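Local coordinates for DNA damage response protein Rtt109, putative (Neosartorya fumigata, PDB 5ZB9) that probably acetylates lysine side chains of histone H3, taking the acetyl group from acetyl-CoA, at residues 75-80 against 90-95; 27-32 against 53-58. All coordinates share one frame; numbering follows the deposited sequence.

Interaction 1: 75-80 against 90-95; sequences GIEVLV and FVSKAD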
loop_
_atom_site.group_PDB
_atom_site.type_symbol
_atom_site.label_atom_id
_atom_site.label_comp_id
_atom_site.label_asym_id
_atom_site.label_seq_id
_atom_site.Cartn_x
_atom_site.Cartn_y
_atom_site.Cartn_z
ATOM N N GLY A 75 11.555 -5.058 -5.758
ATOM C CA GLY A 75 11.609 -4.326 -4.510
ATOM C C GLY A 75 10.256 -3.718 -4.194
ATOM O O GLY A 75 9.613 -3.124 -5.066
ATOM N N ILE A 76 9.807 -3.867 -2.954
ATOM C CA ILE A 76 8.538 -3.271 -2.572
ATOM C C ILE A 76 8.635 -2.640 -1.191
ATOM O O ILE A 76 9.066 -3.284 -0.226
ATOM C CB ILE A 76 7.383 -4.309 -2.624
ATOM C CG1 ILE A 76 6.084 -3.693 -2.131
ATOM C CG2 ILE A 76 7.724 -5.582 -1.844
ATOM C CD1 ILE A 76 4.889 -4.564 -2.397
ATOM N N GLU A 77 8.275 -1.359 -1.113
ATOM C CA GLU A 77 8.237 -0.667 0.166
ATOM C C GLU A 77 6.801 -0.496 0.618
ATOM O O GLU A 77 5.934 -0.110 -0.162
ATOM C CB GLU A 77 8.923 0.697 0.097
ATOM C CG GLU A 77 8.965 1.407 1.453
ATOM C CD GLU A 77 9.668 2.759 1.411
ATOM O OE1 GLU A 77 10.668 2.936 2.143
ATOM O OE2 GLU A 77 9.214 3.651 0.661
ATOM N N VAL A 78 6.555 -0.795 1.886
ATOM C CA VAL A 78 5.229 -0.653 2.459
ATOM C C VAL A 78 5.294 0.123 3.763
ATOM O O VAL A 78 6.084 -0.215 4.637
ATOM C CB VAL A 78 4.589 -2.009 2.732
ATOM C CG1 VAL A 78 3.183 -1.816 3.237
ATOM C CG2 VAL A 78 4.610 -2.879 1.476
ATOM N N LEU A 79 4.473 1.163 3.888
ATOM C CA LEU A 79 4.411 1.944 5.115
ATOM C C LEU A 79 3.193 1.549 5.939
ATOM O O LEU A 79 2.066 1.535 5.428
ATOM C CB LEU A 79 4.365 3.437 4.801
ATOM C CG LEU A 79 5.341 3.946 3.738
ATOM C CD1 LEU A 79 5.077 5.424 3.455
ATOM C CD2 LEU A 79 6.786 3.719 4.158
ATOM N N VAL A 80 3.412 1.220 7.209
ATOM C CA VAL A 80 2.307 0.892 8.102
ATOM C C VAL A 80 2.070 2.045 9.062
ATOM O O VAL A 80 2.940 2.384 9.858
ATOM C CB VAL A 80 2.568 -0.400 8.911
ATOM C CG1 VAL A 80 1.341 -0.769 9.736
ATOM C CG2 VAL A 80 2.946 -1.546 7.990
ATOM N N PHE A 90 0.126 0.964 3.557
ATOM C CA PHE A 90 0.238 1.707 2.310
ATOM C C PHE A 90 1.463 1.305 1.511
ATOM O O PHE A 90 2.578 1.300 2.036
ATOM C CB PHE A 90 0.285 3.214 2.588
ATOM C CG PHE A 90 0.566 4.044 1.370
ATOM C CD1 PHE A 90 -0.409 4.230 0.405
ATOM C CD2 PHE A 90 1.805 4.638 1.191
ATOM C CE1 PHE A 90 -0.152 4.998 -0.729
ATOM C CE2 PHE A 90 2.068 5.405 0.064
ATOM C CZ PHE A 90 1.088 5.584 -0.897
ATOM N N VAL A 91 1.254 0.973 0.239
ATOM C CA VAL A 91 2.359 0.644 -0.656
ATOM C C VAL A 91 2.954 1.935 -1.210
ATOM O O VAL A 91 2.260 2.696 -1.883
ATOM C CB VAL A 91 1.903 -0.251 -1.823
ATOM C CG1 VAL A 91 3.098 -0.678 -2.667
ATOM C CG2 VAL A 91 1.130 -1.454 -1.299
ATOM N N SER A 92 4.224 2.195 -0.923
ATOM C CA SER A 92 4.832 3.439 -1.364
ATOM C C SER A 92 5.685 3.239 -2.603
ATOM O O SER A 92 5.797 4.138 -3.430
ATOM C CB SER A 92 5.670 4.057 -0.248
ATOM O OG SER A 92 6.635 3.139 0.227
ATOM N N LYS A 93 6.271 2.054 -2.739
ATOM C CA LYS A 93 7.181 1.763 -3.848
ATOM C C LYS A 93 7.076 0.308 -4.278
ATOM O O LYS A 93 6.916 -0.589 -3.447
ATOM C CB LYS A 93 8.638 2.068 -3.456
ATOM C CG LYS A 93 8.951 3.531 -3.199
ATOM C CD LYS A 93 10.260 3.707 -2.422
ATOM C CE LYS A 93 10.439 5.162 -2.005
ATOM N NZ LYS A 93 11.422 5.335 -0.903
ATOM N N ALA A 94 7.189 0.073 -5.576
ATOM C CA ALA A 94 7.230 -1.282 -6.105
ATOM C C ALA A 94 7.812 -1.245 -7.501
ATOM O O ALA A 94 7.218 -0.671 -8.407
ATOM C CB ALA A 94 5.851 -1.909 -6.116
ATOM N N ASP A 95 8.986 -1.841 -7.670
ATOM C CA ASP A 95 9.635 -1.860 -8.970
ATOM C C ASP A 95 10.302 -3.197 -9.206
ATOM O O ASP A 95 10.587 -3.931 -8.262
ATOM C CB ASP A 95 10.664 -0.732 -9.079
ATOM C CG ASP A 95 10.767 -0.165 -10.494
ATOM O OD1 ASP A 95 10.123 -0.722 -11.416
ATOM O OD2 ASP A 95 11.494 0.837 -10.680
#
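Gly75 and Asp95 form a hydrogen-bonded pair of two antiparallel strands, each giving its N-H to the carbonyl of the other, with Gly75 N 2.9 Å from Asp95 O. Leu79 and Phe90 form another, nearer the turn of the hairpin, where Leu79 N lies 2.7 Å from Phe90 O. Between them Glu77 N donates to Lys93 O. CA-H groups add to this, Ala94 CA standing 3.2 Å from Gly75 O.

Midway the regular pairing is broken by a classic beta bulge in the hairpin of strands 71-82 and 86-96: Ser92 and Lys93 both face Glu77. The single carbonyl Glu77 O takes Ser92 N at 3.0 Å and, weakly, Lys93 N at 3.4 Å. The extra residue shifts the register by one just before Ala94, which contacts CoA in another structure of this protein; none is bound here.

The polar side chains gather at the bulge. With CG anti to the nitrogen of its own main chain (chi1 -177°), Glu77 reaches out extended, and its OE2 receives the Ser92 hydroxyl, OG, at 2.7 Å on the anti side, somewhat out of the carboxylate plane. Lys93 runs alongside, pointing the same way, and its NZ forms a salt bridge with that same OE2 at 3.2 Å, the hydrogen bond within it being weak. A long acid suits this place, since it can gather both partners; Tyr424 holds OE1.

Apolar contacts are looser. Leu79 CD1 meets the Phe90 ring at its edge, near CD2 (4.1 Å), two bulky side chains lying side by side. Ile76, Val78 and Val91 occupy the other face, beta-branched residues that suit extended backbone, and Ala94 adds a small methyl group beside Ile76 CG1; helix 111-127 packs on Ile76 and Val78 through Phe119.

Interaction 2: 27-32 against 53-58; sequences HISSAP and ENHFLA
Strands 22-35 and 50-61 are antiparallel neighbours in the central mixed sheet, and this contact joins them where His27 meets His55 and Ile28 meets Phe56. Ile28 and Phe56 form a hydrogen-bonded pair: Phe56 N is 2.8 Å from Ile28 O, and Ile28 N returns a bond to Phe56 O. Ser30 N continues the pairing by donating to Asn54 O.

Beyond this point a side chain replaces the backbone. Ser30 turns its hydroxyl between its own N and carbonyl carbon (chi1 62°), which brings OG within 3.1 Å of Asn54 N, the donor. A serine is apt here, short enough for its oxygen to stand in for a carbonyl.

On the face of His27 and His55 the two imidazoles meet rim to rim, with planes at 37°. His27 NE2 and His55 ND1 lie 2.9 Å apart in a hydrogen bond, each ring meeting the other at its edge. Histidine suits both positions because its ring nitrogens can either donate or accept. Ser29 CB rests 3.5 Å from the same His55 ND1, while Phe119 packs edge-to-face with the His27 ring.

A water bridges the strands near the end of the pairing. It accepts from Ser29 OG at 2.7 Å and donates to Ser30 O and to Glu53 OE2 (2.9 Å), the carboxylate carried there by an extended side chain.

On the other face Ile28 CG1 packs against Phe56 CB at 4.1 Å, and helix 421-432 covers both residues. The whole is a two-stranded antiparallel section of a beta-sheet with helices packed on both faces.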
loop_
_atom_site.group_PDB
_atom_site.type_symbol
_atom_site.label_atom_id
_atom_site.label_comp_id
_atom_site.label_asym_id
_atom_site.label_seq_id
_atom_site.Cartn_x
_atom_site.Cartn_y
_atom_site.Cartn_z
ATOM N N HIS A 27 14.038 -8.609 4.171
ATOM C CA HIS A 27 12.994 -7.755 4.667
ATOM C C HIS A 27 13.593 -6.868 5.754
ATOM O O HIS A 27 13.999 -7.351 6.807
ATOM C CB HIS A 27 11.841 -8.617 5.192
ATOM C CG HIS A 27 10.785 -7.854 5.927
ATOM N ND1 HIS A 27 9.893 -8.464 6.781
ATOM C CD2 HIS A 27 10.476 -6.536 5.940
ATOM C CE1 HIS A 27 9.081 -7.555 7.290
ATOM N NE2 HIS A 27 9.417 -6.376 6.798
ATOM N N ILE A 28 13.687 -5.571 5.502
ATOM C CA ILE A 28 14.183 -4.696 6.545
ATOM C C ILE A 28 13.066 -3.760 6.955
ATOM O O ILE A 28 12.210 -3.416 6.150
ATOM C CB ILE A 28 15.443 -3.907 6.104
ATOM C CG1 ILE A 28 15.126 -2.948 4.966
ATOM C CG2 ILE A 28 16.566 -4.865 5.682
ATOM C CD1 ILE A 28 16.312 -2.110 4.572
ATOM N N SER A 29 13.050 -3.382 8.224
ATOM C CA SER A 29 12.011 -2.495 8.717
ATOM C C SER A 29 12.569 -1.501 9.720
ATOM O O SER A 29 13.716 -1.614 10.148
ATOM C CB SER A 29 10.867 -3.296 9.348
ATOM O OG SER A 29 11.247 -3.866 10.588
ATOM N N SER A 30 11.757 -0.515 10.077
ATOM C CA SER A 30 12.132 0.436 11.115
ATOM C C SER A 30 11.094 0.371 12.227
ATOM O O SER A 30 9.968 -0.065 12.003
ATOM C CB SER A 30 12.248 1.850 10.544
ATOM O OG SER A 30 11.006 2.289 10.026
ATOM N N ALA A 31 11.467 0.777 13.432
ATOM C CA ALA A 31 10.526 0.694 14.542
ATOM C C ALA A 31 9.519 1.807 14.374
ATOM O O ALA A 31 9.839 2.830 13.765
ATOM C CB ALA A 31 11.241 0.800 15.877
ATOM N N PRO A 32 8.297 1.610 14.889
ATOM C CA PRO A 32 7.273 2.654 14.789
ATOM C C PRO A 32 7.769 3.958 15.390
ATOM O O PRO A 32 8.291 3.961 16.502
ATOM C CB PRO A 32 6.100 2.091 15.600
ATOM C CG PRO A 32 6.324 0.623 15.642
ATOM C CD PRO A 32 7.806 0.409 15.588
ATOM N N GLU A 53 5.612 2.880 10.528
ATOM C CA GLU A 53 6.613 1.824 10.513
ATOM C C GLU A 53 6.966 1.525 9.059
ATOM O O GLU A 53 6.086 1.197 8.271
ATOM C CB GLU A 53 6.076 0.578 11.235
ATOM C CG GLU A 53 6.958 -0.670 11.196
ATOM C CD GLU A 53 6.304 -1.878 11.891
ATOM O OE1 GLU A 53 5.205 -1.714 12.454
ATOM O OE2 GLU A 53 6.885 -2.990 11.882
ATOM N N ASN A 54 8.238 1.666 8.693
ATOM C CA ASN A 54 8.667 1.361 7.329
ATOM C C ASN A 54 8.994 -0.109 7.134
ATOM O O ASN A 54 9.595 -0.735 8.001
ATOM C CB ASN A 54 9.896 2.179 6.938
ATOM C CG ASN A 54 9.664 3.668 7.013
ATOM O OD1 ASN A 54 8.532 4.143 6.949
ATOM N ND2 ASN A 54 10.746 4.419 7.145
ATOM N N HIS A 55 8.602 -0.650 5.984
ATOM C CA HIS A 55 8.966 -2.008 5.595
ATOM C C HIS A 55 9.464 -2.032 4.167
ATOM O O HIS A 55 8.853 -1.435 3.282
ATOM C CB HIS A 55 7.783 -2.961 5.714
ATOM C CG HIS A 55 7.324 -3.181 7.115
ATOM N ND1 HIS A 55 7.815 -4.197 7.904
ATOM C CD2 HIS A 55 6.409 -2.527 7.867
ATOM C CE1 HIS A 55 7.224 -4.158 9.085
ATOM N NE2 HIS A 55 6.364 -3.154 9.088
ATOM N N PHE A 56 10.562 -2.740 3.939
ATOM C CA PHE A 56 11.057 -2.912 2.586
ATOM C C PHE A 56 11.478 -4.352 2.336
ATOM O O PHE A 56 12.224 -4.937 3.112
ATOM C CB PHE A 56 12.225 -1.974 2.312
ATOM C CG PHE A 56 12.797 -2.129 0.939
ATOM C CD1 PHE A 56 12.117 -1.642 -0.162
ATOM C CD2 PHE A 56 14.005 -2.772 0.748
ATOM C CE1 PHE A 56 12.635 -1.794 -1.429
ATOM C CE2 PHE A 56 14.526 -2.924 -0.512
ATOM C CZ PHE A 56 13.842 -2.437 -1.605
ATOM N N LEU A 57 10.985 -4.921 1.246
ATOM C CA LEU A 57 11.335 -6.275 0.874
ATOM C C LEU A 57 12.065 -6.267 -0.453
ATOM O O LEU A 57 11.517 -5.818 -1.462
ATOM C CB LEU A 57 10.086 -7.160 0.777
ATOM C CG LEU A 57 10.288 -8.545 0.148
ATOM C CD1 LEU A 57 11.170 -9.429 1.028
ATOM C CD2 LEU A 57 8.952 -9.229 -0.127
ATOM N N ALA A 58 13.302 -6.753 -0.447
ATOM C CA ALA A 58 14.038 -6.984 -1.683
ATOM C C ALA A 58 14.078 -8.472 -1.974
ATOM O O ALA A 58 14.350 -9.294 -1.088
ATOM C CB ALA A 58 15.441 -6.415 -1.598
HETATM O O HOH W 1 9.722 -2.896 12.548
#

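Overall arrangement
Interaction 2 closes before interaction 1 opens along the chain, and their centres are about 10 Å apart. They are consecutive slices of one sheet: strands 22-35, 50-61, 71-82 and 86-96 lie side by side in chain order, each antiparallel to the next. The middle seam, between 53-58 and 75-80, links the two directly, with Val78 N 2.8 Å from His55 O and Val80 O 2.8 Å from Glu53 N. Helix 111-127 packs on one face of both contacts, and Tyr424 of helix 421-432 reaches both from the other. Interaction 1 holds Ala94, which contacts CoA in another structure of this protein; interaction 2 lies on the far side of 71-82 from it.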